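Local coordinates for geranyltranstransferase (Enterococcus faecalis, PDB 3P8L), which probably catalyses the magnesium-dependent condensation of isopentenyl diphosphate with geranyl diphosphate to give farnesyl diphosphate, at residues Q16-V21 and L53-V58; E22-D27 and V76-E81; D27-Y32 and A41-I46; K142-Q147 and G197-N202. All blocks are in the same frame, centred on the assembly; numbering follows the deposited sequence. Where two conformers were deposited one is given.

In the fold
Interactions 1, 2 and 3 follow one another along helix 13-31, which meets helix 53-64, then helix 71-92, then helix 36-47. Interactions 2 and 3 share Asp27, and Met25 packs on Ile46 between them. Interaction 4 joins helices 139-153 and 175-200; it touches interaction 1 through Val58 on Leu200 and interaction 2 through Val76 on Leu145. All four contacts are apolar, without a hydrogen bond across them. Interactions 2, 3 and 4 are largely buried, whereas interaction 1 is partly buried although its centre lies nearer the middle of the chain, about 10 Å away. Interactions 3 and 4, whose centres are about 24 Å apart, both also touch the second subunit.

Interaction 1 of 4, residues Q16-V21 and L53-V58; sequences QHLPLV and LRPLLV
Leu18 and Val21, one helical turn apart on helix 13-31, meet Pro55 and Leu56 in the first turn of helix 53-64. Leu18 does its touching with one branch: CD2 lies over the backbone of Leu56, 3.9 Å from its N, and 4.2 Å from its CB. Its first torsion (chi1 -68°) sets CG beside the backbone N and the second is extended, which carries CD2 across to the other helix although the CA-CB bond itself does not aim there. The same methyl also brushes Pro55, with CD2 4.3 Å from CB of the proline. Val21 points at the partner helix more directly. Its CG1 methyl meets the pyrrolidine ring at Pro55 CB, 3.8 Å away, and the two side chains cross at about a right angle. Pro55 therefore receives both residues at its CB. No hydrogen bond spans the contact, and the segment axes, 10.2 Å apart at closest approach, cross at 117°. Leu18 and Leu56 remain partly exposed, while Val21 and Pro55 are buried. Helix 71-92 packs against both segments, through Glu81 on Pro55 and a hydrogen bond between Tyr74 OH and His17 ND1; helices 175-200 and 205-230 receive other side chains of 53-58, such as Val58 on Leu200 and Leu57 on Tyr218.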
loop_
_atom_site.group_PDB
_atom_site.type_symbol
_atom_site.label_atom_id
_atom_site.label_comp_id
_atom_site.label_asym_id
_atom_site.label_seq_id
_atom_site.Cartn_x
_atom_site.Cartn_y
_atom_site.Cartn_z
ATOM N N GLN A 16 -24.379 2.196 -15.487
ATOM C CA GLN A 16 -24.501 3.617 -15.147
ATOM C C GLN A 16 -23.331 4.069 -14.269
ATOM O O GLN A 16 -22.787 5.169 -14.419
ATOM C CB GLN A 16 -25.845 3.874 -14.442
ATOM C CG GLN A 16 -26.013 5.306 -13.934
ATOM C CD GLN A 16 -27.449 5.684 -13.614
ATOM O OE1 GLN A 16 -28.375 4.924 -13.878
ATOM N NE2 GLN A 16 -27.637 6.888 -13.076
ATOM N N HIS A 17 -22.918 3.204 -13.358
ATOM C CA HIS A 17 -21.981 3.649 -12.321
ATOM C C HIS A 17 -20.532 3.172 -12.452
ATOM O O HIS A 17 -19.619 3.952 -12.193
ATOM C CB HIS A 17 -22.550 3.334 -10.941
ATOM C CG HIS A 17 -23.808 4.081 -10.645
ATOM N ND1 HIS A 17 -23.813 5.411 -10.277
ATOM C CD2 HIS A 17 -25.105 3.690 -10.668
ATOM C CE1 HIS A 17 -25.060 5.812 -10.096
ATOM N NE2 HIS A 17 -25.863 4.786 -10.323
ATOM N N LEU A 18 -20.329 1.921 -12.867
ATOM C CA LEU A 18 -18.959 1.403 -13.064
ATOM C C LEU A 18 -18.022 2.231 -13.960
ATOM O O LEU A 18 -16.869 2.391 -13.596
ATOM C CB LEU A 18 -18.931 -0.083 -13.468
ATOM C CG LEU A 18 -19.379 -1.050 -12.373
ATOM C CD1 LEU A 18 -19.328 -2.470 -12.926
ATOM C CD2 LEU A 18 -18.516 -0.879 -11.091
ATOM N N PRO A 19 -18.511 2.786 -15.103
ATOM C CA PRO A 19 -17.633 3.709 -15.856
ATOM C C PRO A 19 -17.097 4.926 -15.090
ATOM O O PRO A 19 -16.010 5.443 -15.416
ATOM C CB PRO A 19 -18.519 4.182 -16.995
ATOM C CG PRO A 19 -19.415 3.019 -17.249
ATOM C CD PRO A 19 -19.691 2.404 -15.908
ATOM N N LEU A 20 -17.825 5.375 -14.077
ATOM C CA LEU A 20 -17.340 6.495 -13.280
ATOM C C LEU A 20 -16.235 6.030 -12.321
ATOM O O LEU A 20 -15.343 6.803 -11.969
ATOM C CB LEU A 20 -18.494 7.143 -12.496
ATOM C CG LEU A 20 -19.720 7.490 -13.361
ATOM C CD1 LEU A 20 -20.830 8.102 -12.551
ATOM C CD2 LEU A 20 -19.296 8.459 -14.390
ATOM N N VAL A 21 -16.309 4.773 -11.888
ATOM C CA VAL A 21 -15.255 4.209 -11.061
ATOM C C VAL A 21 -13.986 4.071 -11.916
ATOM O O VAL A 21 -12.902 4.490 -11.488
ATOM C CB VAL A 21 -15.666 2.868 -10.446
ATOM C CG1 VAL A 21 -14.562 2.328 -9.530
ATOM C CG2 VAL A 21 -16.972 3.030 -9.651
ATOM N N LEU A 53 -16.391 -6.469 -9.517
ATOM C CA LEU A 53 -17.261 -6.945 -8.459
ATOM C C LEU A 53 -17.147 -6.131 -7.186
ATOM O O LEU A 53 -18.169 -5.766 -6.588
ATOM C CB LEU A 53 -16.999 -8.428 -8.166
ATOM C CG LEU A 53 -17.786 -9.056 -7.009
ATOM C CD1 LEU A 53 -19.286 -8.953 -7.266
ATOM C CD2 LEU A 53 -17.375 -10.508 -6.771
ATOM N N ARG A 54 -15.921 -5.811 -6.791
ATOM C CA ARG A 54 -15.696 -5.106 -5.532
ATOM C C ARG A 54 -16.233 -3.651 -5.475
ATOM O O ARG A 54 -16.982 -3.314 -4.544
ATOM C CB ARG A 54 -14.238 -5.245 -5.072
ATOM C CG ARG A 54 -13.890 -6.687 -4.659
ATOM C CD ARG A 54 -12.401 -7.058 -4.879
ATOM N NE ARG A 54 -12.226 -8.494 -4.703
ATOM C CZ ARG A 54 -12.499 -9.419 -5.622
ATOM N NH1 ARG A 54 -12.906 -9.080 -6.847
ATOM N NH2 ARG A 54 -12.333 -10.703 -5.321
ATOM N N PRO A 55 -15.858 -2.798 -6.449
ATOM C CA PRO A 55 -16.498 -1.479 -6.524
ATOM C C PRO A 55 -18.012 -1.562 -6.758
ATOM O O PRO A 55 -18.749 -0.727 -6.228
ATOM C CB PRO A 55 -15.802 -0.808 -7.723
ATOM C CG PRO A 55 -15.185 -1.895 -8.510
ATOM C CD PRO A 55 -14.808 -2.940 -7.482
ATOM N N LEU A 56 -18.463 -2.558 -7.520
ATOM C CA LEU A 56 -19.891 -2.796 -7.710
ATOM C C LEU A 56 -20.594 -3.035 -6.377
ATOM O O LEU A 56 -21.633 -2.435 -6.125
ATOM C CB LEU A 56 -20.193 -3.918 -8.723
ATOM C CG LEU A 56 -21.676 -4.091 -9.106
ATOM C CD1 LEU A 56 -22.230 -2.754 -9.627
ATOM C CD2 LEU A 56 -21.934 -5.221 -10.113
ATOM N N LEU A 57 -19.990 -3.841 -5.503
ATOM C CA LEU A 57 -20.532 -4.059 -4.147
ATOM C C LEU A 57 -20.629 -2.787 -3.304
ATOM O O LEU A 57 -21.671 -2.543 -2.687
ATOM C CB LEU A 57 -19.729 -5.130 -3.410
ATOM C CG LEU A 57 -20.002 -6.571 -3.842
ATOM C CD1 LEU A 57 -18.910 -7.465 -3.267
ATOM C CD2 LEU A 57 -21.393 -7.032 -3.399
ATOM N N VAL A 58 -19.563 -1.975 -3.307
ATOM C CA VAL A 58 -19.556 -0.686 -2.611
ATOM C C VAL A 58 -20.775 0.151 -3.018
ATOM O O VAL A 58 -21.549 0.579 -2.164
ATOM C CB VAL A 58 -18.264 0.140 -2.869
ATOM C CG1 VAL A 58 -18.348 1.501 -2.189
ATOM C CG2 VAL A 58 -17.020 -0.584 -2.363
#

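Interaction 2 of 4, residues E22-D27 and V76-E81; sequences EKVMVD and VAASLE
Ala78 is the close point of this crossing: its methyl group receives both Val24 CG1 and Met25 CG, each 3.6 Å from Ala78 CB. The small side chain lets the backbones come together, with the CA atoms of Met25 and Ala78 5.5 Å apart and the segment axes only 8.6 Å apart. Met25 then runs on past the alanine toward Glu81. Its chain is extended as far as SD and bends at the last torsion (chi3 79°), laying SD 3.7 Å from Glu81 CG and bringing the CE methyl against the same residue. The two helices, 13-31 and 71-92, pack at -65° within the mostly helical fold of the FPP/GGPP synthase family, and Leu131 of helix 114-133 covers both Val24 and Ala78. Glu81 offers Met25 its aliphatic part, CB and CG, while the bend at its second torsion turns the carboxylate away; OE2 there forms a salt bridge with Arg52, which also pairs with Glu22. The outer side of helix 13-31 is more open. There the exposed Lys23 spans one turn to the partly exposed Asp27, with NZ 2.8 Å from OD2 in a salt bridge that uses the syn lone pair of the carboxylate oxygen.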
loop_
_atom_site.group_PDB
_atom_site.type_symbol
_atom_site.label_atom_id
_atom_site.label_comp_id
_atom_site.label_asym_id
_atom_site.label_seq_id
_atom_site.Cartn_x
_atom_site.Cartn_y
_atom_site.Cartn_z
ATOM N N GLU A 22 -14.136 3.522 -13.129
ATOM C CA GLU A 22 -13.000 3.409 -14.049
ATOM C C GLU A 22 -12.389 4.792 -14.334
ATOM O O GLU A 22 -11.173 4.958 -14.298
ATOM C CB GLU A 22 -13.404 2.696 -15.347
ATOM C CG GLU A 22 -12.276 2.619 -16.363
ATOM C CD GLU A 22 -12.412 1.474 -17.348
ATOM O OE1 GLU A 22 -12.363 1.751 -18.565
ATOM O OE2 GLU A 22 -12.544 0.309 -16.910
ATOM N N LYS A 23 -13.235 5.788 -14.568
ATOM C CA LYS A 23 -12.760 7.163 -14.787
ATOM C C LYS A 23 -11.918 7.711 -13.614
ATOM O O LYS A 23 -10.843 8.260 -13.831
ATOM C CB LYS A 23 -13.937 8.107 -15.106
ATOM C CG LYS A 23 -13.504 9.476 -15.614
ATOM C CD LYS A 23 -14.654 10.477 -15.623
ATOM C CE LYS A 23 -14.327 11.687 -16.486
ATOM N NZ LYS A 23 -13.027 12.341 -16.128
ATOM N N VAL A 24 -12.397 7.555 -12.376
ATOM C CA VAL A 24 -11.606 7.970 -11.201
ATOM C C VAL A 24 -10.221 7.283 -11.190
ATOM O O VAL A 24 -9.190 7.945 -11.014
ATOM C CB VAL A 24 -12.381 7.762 -9.877
ATOM C CG1 VAL A 24 -11.468 7.966 -8.657
ATOM C CG2 VAL A 24 -13.597 8.751 -9.810
ATOM N N MET A 25 -10.216 5.976 -11.449
ATOM C CA MET A 25 -8.993 5.161 -11.435
ATOM C C MET A 25 -8.029 5.662 -12.498
ATOM O O MET A 25 -6.874 5.979 -12.196
ATOM C CB MET A 25 -9.309 3.690 -11.705
ATOM C CG MET A 25 -9.989 2.943 -10.574
ATOM S SD MET A 25 -10.340 1.229 -11.016
ATOM C CE MET A 25 -8.767 0.557 -10.778
ATOM N N VAL A 26 -8.530 5.774 -13.729
ATOM C CA VAL A 26 -7.710 6.158 -14.876
ATOM C C VAL A 26 -7.148 7.581 -14.709
ATOM O O VAL A 26 -5.941 7.800 -14.918
ATOM C CB VAL A 26 -8.489 5.954 -16.217
ATOM C CG1 VAL A 26 -7.876 6.733 -17.364
ATOM C CG2 VAL A 26 -8.605 4.464 -16.549
ATOM N N ASP A 27 -8.011 8.523 -14.314
ATOM C CA ASP A 27 -7.590 9.908 -14.100
ATOM C C ASP A 27 -6.562 9.963 -13.001
ATOM O O ASP A 27 -5.599 10.685 -13.143
ATOM C CB ASP A 27 -8.741 10.841 -13.684
ATOM C CG ASP A 27 -9.750 11.082 -14.805
ATOM O OD1 ASP A 27 -9.485 10.713 -15.951
ATOM O OD2 ASP A 27 -10.829 11.639 -14.537
ATOM N N VAL A 76 -13.855 5.784 -3.150
ATOM C CA VAL A 76 -13.705 4.579 -2.330
ATOM C C VAL A 76 -13.761 3.308 -3.187
ATOM O O VAL A 76 -12.963 2.389 -2.981
ATOM C CB VAL A 76 -14.743 4.511 -1.166
ATOM C CG1 VAL A 76 -14.687 3.170 -0.405
ATOM C CG2 VAL A 76 -14.492 5.642 -0.156
ATOM N N ALA A 77 -14.710 3.265 -4.133
ATOM C CA ALA A 77 -14.872 2.135 -5.033
ATOM C C ALA A 77 -13.595 1.937 -5.878
ATOM O O ALA A 77 -13.140 0.821 -6.039
ATOM C CB ALA A 77 -16.118 2.300 -5.937
ATOM N N ALA A 78 -13.019 3.043 -6.340
ATOM C CA ALA A 78 -11.821 3.053 -7.166
ATOM C C ALA A 78 -10.569 2.585 -6.411
ATOM O O ALA A 78 -9.782 1.785 -6.945
ATOM C CB ALA A 78 -11.633 4.448 -7.772
ATOM N N SER A 79 -10.417 3.063 -5.173
ATOM C CA SER A 79 -9.327 2.644 -4.286
ATOM C C SER A 79 -9.347 1.128 -4.058
ATOM O O SER A 79 -8.310 0.456 -4.174
ATOM C CB SER A 79 -9.409 3.381 -2.946
ATOM O OG SER A 79 -9.019 4.734 -3.085
ATOM N N LEU A 80 -10.527 0.587 -3.765
ATOM C CA LEU A 80 -10.679 -0.864 -3.597
ATOM C C LEU A 80 -10.342 -1.658 -4.871
ATOM O O LEU A 80 -9.631 -2.688 -4.819
ATOM C CB LEU A 80 -12.098 -1.190 -3.112
ATOM C CG LEU A 80 -12.475 -2.650 -2.898
ATOM C CD1 LEU A 80 -11.572 -3.302 -1.870
ATOM C CD2 LEU A 80 -13.966 -2.787 -2.499
ATOM N N GLU A 81 -10.826 -1.175 -6.021
ATOM C CA GLU A 81 -10.527 -1.836 -7.282
ATOM C C GLU A 81 -9.027 -1.751 -7.661
ATOM O O GLU A 81 -8.507 -2.673 -8.303
ATOM C CB GLU A 81 -11.442 -1.344 -8.401
ATOM C CG GLU A 81 -11.342 -2.135 -9.705
ATOM C CD GLU A 81 -11.764 -3.618 -9.601
ATOM O OE1 GLU A 81 -12.133 -4.149 -8.515
ATOM O OE2 GLU A 81 -11.720 -4.263 -10.650
#

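Interaction 3 of 4, residues D27-Y32 and A41-I46; sequences DFIAEY and AMLYSI
Ile29 packs against Met42, Leu43 and Ile46 in a mostly buried, apolar contact between two nearly antiparallel helices close together in the chain, the end of helix 13-31 and helix 36-47. The segment axes run 10.1 Å apart at 168°, and the CA atoms of Ile29 and Leu43 lie 7.2 Å from each other. Ile29 was modelled in two conformers; in the one described here it serves its neighbours with separate branches, an assignment that is therefore not unique. CG2, anti to the backbone N, abuts Leu43, at 3.7 Å from both CG and CD2 of that leucine, and the two side chains slide past each other in opposite directions. Leu43 CD2 also rests near Ile29 CB. The other branch goes to Ile46, where the side chains reach toward each other tip to tip and CD1 of Ile29 is 3.6 Å from CD1 of Ile46. Met42 adds a more distant touch, its CB 4.3 Å from Ile29 CG2. Together the helices form an antiparallel helical hairpin at the N-terminal end of the isoprenoid synthase fold, with helix 13-31 turning back through a short connection into helix 36-47. On helix 71-92, Met82 packs on both Phe28 and Ile29. In the second subunit, Asn155 packs on Met42 and Gln156 on Tyr32.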
loop_
_atom_site.group_PDB
_atom_site.type_symbol
_atom_site.label_atom_id
_atom_site.label_comp_id
_atom_site.label_asym_id
_atom_site.label_seq_id
_atom_site.Cartn_x
_atom_site.Cartn_y
_atom_site.Cartn_z
ATOM N N ASP A 27 -8.011 8.523 -14.314
ATOM C CA ASP A 27 -7.590 9.908 -14.100
ATOM C C ASP A 27 -6.562 9.963 -13.001
ATOM O O ASP A 27 -5.599 10.685 -13.143
ATOM C CB ASP A 27 -8.741 10.841 -13.684
ATOM C CG ASP A 27 -9.750 11.082 -14.805
ATOM O OD1 ASP A 27 -9.485 10.713 -15.951
ATOM O OD2 ASP A 27 -10.829 11.639 -14.537
ATOM N N PHE A 28 -6.785 9.217 -11.909
ATOM C CA PHE A 28 -5.852 9.220 -10.793
ATOM C C PHE A 28 -4.478 8.705 -11.199
ATOM O O PHE A 28 -3.477 9.311 -10.829
ATOM C CB PHE A 28 -6.356 8.453 -9.552
ATOM C CG PHE A 28 -5.485 8.647 -8.367
ATOM C CD1 PHE A 28 -4.566 7.671 -7.984
ATOM C CD2 PHE A 28 -5.522 9.841 -7.668
ATOM C CE1 PHE A 28 -3.723 7.879 -6.913
ATOM C CE2 PHE A 28 -4.678 10.059 -6.578
ATOM C CZ PHE A 28 -3.778 9.073 -6.205
ATOM N N ILE A 29 -4.445 7.625 -11.975
ATOM C CA ILE A 29 -3.172 7.047 -12.423
ATOM C C ILE A 29 -2.464 7.988 -13.408
ATOM O O ILE A 29 -1.266 8.226 -13.290
ATOM C CB ILE A 29 -3.340 5.611 -13.000
ATOM C CG1 ILE A 29 -3.264 4.574 -11.884
ATOM C CG2 ILE A 29 -2.224 5.258 -13.970
ATOM C CD1 ILE A 29 -4.572 4.229 -11.255
ATOM N N ALA A 30 -3.210 8.555 -14.356
ATOM C CA ALA A 30 -2.632 9.464 -15.360
ATOM C C ALA A 30 -2.084 10.744 -14.729
ATOM O O ALA A 30 -1.043 11.237 -15.131
ATOM C CB ALA A 30 -3.669 9.801 -16.443
ATOM N N GLU A 31 -2.771 11.254 -13.712
ATOM C CA GLU A 31 -2.383 12.520 -13.118
ATOM C C GLU A 31 -1.333 12.403 -11.995
ATOM O O GLU A 31 -0.540 13.304 -11.828
ATOM C CB GLU A 31 -3.620 13.288 -12.643
ATOM C CG GLU A 31 -4.518 13.794 -13.803
ATOM C CD GLU A 31 -5.978 14.076 -13.391
ATOM O OE1 GLU A 31 -6.241 14.372 -12.204
ATOM O OE2 GLU A 31 -6.868 14.008 -14.267
ATOM N N TYR A 32 -1.318 11.305 -11.239
ATOM C CA TYR A 32 -0.422 11.200 -10.079
ATOM C C TYR A 32 0.687 10.164 -10.297
ATOM O O TYR A 32 1.147 9.526 -9.352
ATOM C CB TYR A 32 -1.208 10.863 -8.809
ATOM C CG TYR A 32 -2.036 12.000 -8.233
ATOM C CD1 TYR A 32 -3.201 12.457 -8.877
ATOM C CD2 TYR A 32 -1.666 12.608 -7.031
ATOM C CE1 TYR A 32 -3.949 13.497 -8.353
ATOM C CE2 TYR A 32 -2.410 13.659 -6.497
ATOM C CZ TYR A 32 -3.546 14.094 -7.156
ATOM O OH TYR A 32 -4.284 15.115 -6.616
ATOM N N ALA A 41 1.828 0.792 -17.712
ATOM C CA ALA A 41 1.721 -0.582 -17.263
ATOM C C ALA A 41 0.551 -0.751 -16.280
ATOM O O ALA A 41 -0.214 -1.729 -16.366
ATOM C CB ALA A 41 3.028 -1.024 -16.658
ATOM N N MET A 42 0.376 0.234 -15.402
ATOM C CA MET A 42 -0.775 0.246 -14.488
ATOM C C MET A 42 -2.076 0.393 -15.274
ATOM O O MET A 42 -3.033 -0.339 -15.028
ATOM C CB MET A 42 -0.614 1.343 -13.408
ATOM C CG MET A 42 0.521 1.049 -12.413
ATOM S SD MET A 42 0.886 2.180 -11.027
ATOM C CE MET A 42 1.200 3.646 -11.975
ATOM N N LEU A 43 -2.112 1.333 -16.221
ATOM C CA LEU A 43 -3.304 1.529 -17.056
ATOM C C LEU A 43 -3.603 0.287 -17.892
ATOM O O LEU A 43 -4.756 -0.032 -18.136
ATOM C CB LEU A 43 -3.158 2.746 -17.976
ATOM C CG LEU A 43 -3.206 4.173 -17.420
ATOM C CD1 LEU A 43 -2.901 5.210 -18.522
ATOM C CD2 LEU A 43 -4.565 4.481 -16.784
ATOM N N TYR A 44 -2.567 -0.426 -18.338
ATOM C CA TYR A 44 -2.810 -1.654 -19.084
ATOM C C TYR A 44 -3.693 -2.619 -18.285
ATOM O O TYR A 44 -4.717 -3.102 -18.793
ATOM C CB TYR A 44 -1.502 -2.350 -19.479
ATOM C CG TYR A 44 -1.743 -3.709 -20.103
ATOM C CD1 TYR A 44 -2.151 -3.814 -21.434
ATOM C CD2 TYR A 44 -1.531 -4.877 -19.382
ATOM C CE1 TYR A 44 -2.370 -5.059 -22.031
ATOM C CE2 TYR A 44 -1.771 -6.138 -19.955
ATOM C CZ TYR A 44 -2.195 -6.208 -21.292
ATOM O OH TYR A 44 -2.423 -7.422 -21.899
ATOM N N SER A 45 -3.314 -2.862 -17.035
ATOM C CA SER A 45 -4.001 -3.844 -16.212
ATOM C C SER A 45 -5.391 -3.387 -15.774
ATOM O O SER A 45 -6.270 -4.217 -15.575
ATOM C CB SER A 45 -3.165 -4.197 -14.992
ATOM O OG SER A 45 -2.024 -4.950 -15.360
ATOM N N ILE A 46 -5.576 -2.078 -15.625
ATOM C CA ILE A 46 -6.911 -1.503 -15.405
ATOM C C ILE A 46 -7.810 -1.684 -16.645
ATOM O O ILE A 46 -8.933 -2.214 -16.538
ATOM C CB ILE A 46 -6.819 -0.005 -14.988
ATOM C CG1 ILE A 46 -6.227 0.125 -13.593
ATOM C CG2 ILE A 46 -8.193 0.680 -15.013
ATOM C CD1 ILE A 46 -5.644 1.482 -13.353
#

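Interaction 4 of 4, residues K142-Q147 and G197-N202; sequences KVLLMQ and GGVLAN
Val199 faces Leu144 and Leu145 with both of its methyl groups, following the two glycines, Gly197 and Gly198, of the last turn of helix 175-200. Its CG2 lies 3.8 Å from Leu144 CD2, those two side chains crossing at a slant, and also comes near Leu145. CG1, anti to the backbone N (chi1 168°), lies 3.9 Å from Leu145 CD2, and here the side chains point at each other tip to tip. Two successive leucines of helix 139-153 thus meet the one valine. Leu200 follows. The end of its side chain turns toward helix 139-153, setting CD2 4.4 Å from Leu145 CD1, a looser touch; Val76 and Leu137 pack on both of these leucines. The helix ends at Leu200, Ala201 being the first residue to leave helical geometry. Asn202, with positive phi, is the C-prime residue of a Schellman motif in which Asn202 N bonds to Val199 O at 3.1 Å and Gln203 N to Gly198 O. The residue that fills the contact therefore also gives its carbonyl to the helix end. On helix 139-153, Gln147 NE2 hydrogen-bonds Ser133 O of the second subunit. With only aliphatic carbons meeting across it, the contact rests on packing of branched side chains.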
loop_
_atom_site.group_PDB
_atom_site.type_symbol
_atom_site.label_atom_id
_atom_site.label_comp_id
_atom_site.label_asym_id
_atom_site.label_seq_id
_atom_site.Cartn_x
_atom_site.Cartn_y
_atom_site.Cartn_z
ATOM N N LYS A 142 -12.565 9.024 6.683
ATOM C CA LYS A 142 -11.347 8.813 5.924
ATOM C C LYS A 142 -10.430 7.881 6.684
ATOM O O LYS A 142 -10.014 6.863 6.141
ATOM C CB LYS A 142 -10.657 10.145 5.637
ATOM C CG LYS A 142 -9.493 10.047 4.664
ATOM C CD LYS A 142 -9.019 11.417 4.208
ATOM C CE LYS A 142 -9.906 11.940 3.109
ATOM N NZ LYS A 142 -9.288 13.144 2.442
ATOM N N VAL A 143 -10.183 8.194 7.957
ATOM C CA VAL A 143 -9.295 7.401 8.799
ATOM C C VAL A 143 -9.833 6.000 9.045
ATOM O O VAL A 143 -9.081 5.031 8.970
ATOM C CB VAL A 143 -8.946 8.144 10.132
ATOM C CG1 VAL A 143 -8.368 7.202 11.206
ATOM C CG2 VAL A 143 -7.976 9.252 9.865
ATOM N N LEU A 144 -11.142 5.892 9.291
ATOM C CA LEU A 144 -11.790 4.595 9.469
ATOM C C LEU A 144 -11.628 3.714 8.222
ATOM O O LEU A 144 -11.321 2.534 8.325
ATOM C CB LEU A 144 -13.288 4.774 9.796
ATOM C CG LEU A 144 -14.140 3.508 9.938
ATOM C CD1 LEU A 144 -13.608 2.586 11.033
ATOM C CD2 LEU A 144 -15.598 3.878 10.199
ATOM N N LEU A 145 -11.854 4.295 7.059
ATOM C CA LEU A 145 -11.836 3.506 5.826
ATOM C C LEU A 145 -10.397 3.121 5.427
ATOM O O LEU A 145 -10.195 2.063 4.840
ATOM C CB LEU A 145 -12.592 4.225 4.703
ATOM C CG LEU A 145 -14.127 4.241 4.857
ATOM C CD1 LEU A 145 -14.785 4.694 3.583
ATOM C CD2 LEU A 145 -14.688 2.902 5.250
ATOM N N MET A 146 -9.418 3.950 5.801
ATOM C CA MET A 146 -8.002 3.641 5.563
ATOM C C MET A 146 -7.574 2.496 6.481
ATOM O O MET A 146 -6.894 1.562 6.047
ATOM C CB MET A 146 -7.112 4.885 5.738
ATOM C CG MET A 146 -7.170 5.875 4.550
ATOM S SD MET A 146 -6.090 7.336 4.651
ATOM C CE MET A 146 -6.525 8.024 6.239
ATOM N N GLN A 147 -8.006 2.565 7.744
ATOM C CA GLN A 147 -7.806 1.485 8.711
ATOM C C GLN A 147 -8.380 0.174 8.207
ATOM O O GLN A 147 -7.721 -0.884 8.256
ATOM C CB GLN A 147 -8.468 1.825 10.068
ATOM C CG GLN A 147 -7.712 2.843 10.914
ATOM C CD GLN A 147 -8.531 3.372 12.101
ATOM O OE1 GLN A 147 -9.720 3.078 12.237
ATOM N NE2 GLN A 147 -7.884 4.156 12.961
ATOM N N GLY A 197 -19.562 0.527 2.080
ATOM C CA GLY A 197 -20.933 0.887 1.701
ATOM C C GLY A 197 -21.740 1.409 2.890
ATOM O O GLY A 197 -22.345 2.474 2.804
ATOM N N GLY A 198 -21.703 0.679 4.006
ATOM C CA GLY A 198 -22.334 1.124 5.264
ATOM C C GLY A 198 -21.860 2.454 5.829
ATOM O O GLY A 198 -22.669 3.260 6.290
ATOM N N VAL A 199 -20.549 2.680 5.785
ATOM C CA VAL A 199 -19.935 3.890 6.312
ATOM C C VAL A 199 -20.279 5.085 5.428
ATOM O O VAL A 199 -20.608 6.178 5.921
ATOM C CB VAL A 199 -18.400 3.697 6.444
ATOM C CG1 VAL A 199 -17.677 5.000 6.709
ATOM C CG2 VAL A 199 -18.094 2.687 7.529
ATOM N N LEU A 200 -20.223 4.863 4.116
ATOM C CA LEU A 200 -20.597 5.877 3.142
ATOM C C LEU A 200 -22.062 6.290 3.282
ATOM O O LEU A 200 -22.403 7.438 3.008
ATOM C CB LEU A 200 -20.301 5.405 1.704
ATOM C CG LEU A 200 -18.809 5.213 1.358
ATOM C CD1 LEU A 200 -18.631 4.476 0.023
ATOM C CD2 LEU A 200 -18.073 6.524 1.341
ATOM N N ALA A 201 -22.909 5.351 3.711
ATOM C CA ALA A 201 -24.337 5.605 3.852
ATOM C C ALA A 201 -24.743 5.998 5.284
ATOM O O ALA A 201 -25.941 6.056 5.595
ATOM C CB ALA A 201 -25.126 4.393 3.385
ATOM N N ASN A 202 -23.744 6.248 6.135
ATOM C CA ASN A 202 -23.941 6.644 7.537
ATOM C C ASN A 202 -24.756 5.693 8.409
ATOM O O ASN A 202 -25.524 6.133 9.264
ATOM C CB ASN A 202 -24.505 8.068 7.642
ATOM C CG ASN A 202 -23.550 9.015 8.332
ATOM O OD1 ASN A 202 -23.013 9.930 7.709
ATOM N ND2 ASN A 202 -23.320 8.792 9.627
#